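Local coordinates for predicted protein (Acinetobacter sp. RUH2624, PDB 4MEA) that hydrolyses epoxides as a secreted Cif-type enzyme of the alpha/beta hydrolase fold and is regarded as a virulence factor, at residues K282-R287 / A293-I298. Residues are numbered along the deposited sequence; the frame is centred on the assembly and turned at random.
Sequences KEMRAR and AQYTAI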
# COMPACT_ATOMS: atom_id res chain seq x y z
N LYS A 282 -5.29 21.08 8.35
CA LYS A 282 -4.33 21.21 9.44
C LYS A 282 -2.93 21.50 8.93
O LYS A 282 -2.20 22.29 9.53
CB LYS A 282 -4.31 19.93 10.28
CG LYS A 282 -5.62 19.64 10.99
CD LYS A 282 -5.49 18.38 11.84
CE LYS A 282 -6.82 18.04 12.51
NZ LYS A 282 -6.70 16.83 13.38
N GLU A 283 -2.56 20.87 7.82
CA GLU A 283 -1.21 21.01 7.29
C GLU A 283 -0.93 22.44 6.87
O GLU A 283 0.07 23.02 7.28
CB GLU A 283 -0.99 20.08 6.09
CG GLU A 283 0.42 20.21 5.48
CD GLU A 283 0.56 19.50 4.13
OE1 GLU A 283 -0.46 19.26 3.47
OE2 GLU A 283 1.71 19.20 3.73
N MET A 284 -1.80 23.01 6.04
CA MET A 284 -1.60 24.38 5.56
C MET A 284 -1.60 25.40 6.72
O MET A 284 -0.74 26.26 6.78
CB MET A 284 -2.64 24.77 4.50
CG MET A 284 -2.42 24.09 3.15
SD MET A 284 -3.63 24.63 1.93
CE MET A 284 -3.11 26.33 1.67
N ARG A 285 -2.56 25.29 7.63
CA ARG A 285 -2.60 26.18 8.78
C ARG A 285 -1.29 26.12 9.57
O ARG A 285 -0.72 27.16 9.89
CB ARG A 285 -3.80 25.87 9.69
CG ARG A 285 -3.92 26.80 10.89
CD ARG A 285 -5.33 26.79 11.45
NE ARG A 285 -5.80 25.43 11.69
CZ ARG A 285 -6.84 24.87 11.07
NH1 ARG A 285 -7.52 25.56 10.15
NH2 ARG A 285 -7.20 23.63 11.36
N ALA A 286 -0.81 24.91 9.86
CA ALA A 286 0.37 24.73 10.71
C ALA A 286 1.68 25.13 10.05
O ALA A 286 2.61 25.57 10.73
CB ALA A 286 0.46 23.28 11.21
N ARG A 287 1.78 24.97 8.74
CA ARG A 287 3.09 25.02 8.09
C ARG A 287 3.24 25.88 6.84
O ARG A 287 4.36 26.27 6.50
CB ARG A 287 3.55 23.60 7.77
CG ARG A 287 3.49 22.69 8.98
CD ARG A 287 4.46 21.56 8.84
NE ARG A 287 5.83 22.04 8.74
CZ ARG A 287 6.75 21.48 7.96
NH1 ARG A 287 6.42 20.44 7.21
NH2 ARG A 287 7.99 21.97 7.92
N ALA A 293 -4.77 35.05 8.90
CA ALA A 293 -5.87 35.92 8.51
C ALA A 293 -6.15 35.80 7.02
O ALA A 293 -7.24 36.14 6.56
CB ALA A 293 -5.58 37.37 8.89
N GLN A 294 -5.17 35.33 6.27
CA GLN A 294 -5.32 35.17 4.82
C GLN A 294 -5.79 33.77 4.42
O GLN A 294 -6.07 33.51 3.25
CB GLN A 294 -3.99 35.45 4.12
CG GLN A 294 -3.47 36.85 4.24
CD GLN A 294 -2.17 37.03 3.49
OE1 GLN A 294 -1.15 36.42 3.83
NE2 GLN A 294 -2.20 37.84 2.43
N TYR A 295 -5.88 32.87 5.40
CA TYR A 295 -6.12 31.45 5.15
C TYR A 295 -7.57 31.02 5.41
O TYR A 295 -8.12 31.25 6.49
CB TYR A 295 -5.17 30.62 6.02
CG TYR A 295 -5.39 29.12 5.96
CD1 TYR A 295 -5.20 28.42 4.78
CD2 TYR A 295 -5.77 28.41 7.09
CE1 TYR A 295 -5.38 27.05 4.72
CE2 TYR A 295 -5.95 27.03 7.04
CZ TYR A 295 -5.75 26.36 5.85
OH TYR A 295 -5.93 24.99 5.77
N THR A 296 -8.18 30.40 4.40
CA THR A 296 -9.53 29.86 4.51
C THR A 296 -9.50 28.34 4.45
O THR A 296 -8.81 27.75 3.61
CB THR A 296 -10.44 30.38 3.37
OG1 THR A 296 -10.59 31.79 3.48
CG2 THR A 296 -11.80 29.72 3.43
N ALA A 297 -10.24 27.70 5.34
CA ALA A 297 -10.34 26.25 5.36
C ALA A 297 -11.81 25.85 5.28
O ALA A 297 -12.61 26.25 6.13
CB ALA A 297 -9.73 25.69 6.64
N ILE A 298 -12.16 25.07 4.27
CA ILE A 298 -13.53 24.60 4.12
C ILE A 298 -13.54 23.11 3.90
O ILE A 298 -12.89 22.59 2.98
CB ILE A 298 -14.25 25.32 2.95
CG1 ILE A 298 -14.38 26.81 3.26
CG2 ILE A 298 -15.62 24.67 2.68
CD1 ILE A 298 -14.97 27.63 2.12
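Y295 reaches from strand 295-300, at one edge of the central sheet, into the angle between M284 and R285 on helix 279-288, a compact example of how one aromatic side chain can join a helix to the strand that follows it. Most of the contact is apolar. M284 CB lies 3.6 Å from Y295 CE1 and 3.5 Å from Y295 OH, while M284 SD sits beside the ring edge, 5.4 Å from the Y295 ring centroid, in a Met-aromatic contact. A bend at chi3 turns M284 CE back toward Y295 CE1, at 3.9 Å. Across the ring, R285 CB comes obliquely to within 3.6 Å of Y295 CE2. With CG anti to the backbone N (chi1 -178°) and a bend further out, the arginine chain crosses the tyrosine at roughly a right angle. R285 NH1 comes in at the ring edge, 3.8 Å from Y295 CE2, with the guanidinium and ring planes steeply inclined, 62° apart. The same R285 NH1 touches A297 CB at 4.1 Å. The polar component lies at the ring's far end, where Y295 OH hydrogen-bonds to V281 O, one turn back on the same helix. M284 and Y295 also pack on strand 267-272, which helix 279-288 connects to strand 295-300 in a beta-alpha-beta unit of the alpha/beta hydrolase fold; helix and final strand run nearly antiparallel (161°). No hydrogen bond links the two segments themselves: packing fills the interface, and the phenol's bond to V281 O gives the tyrosine a directional hold.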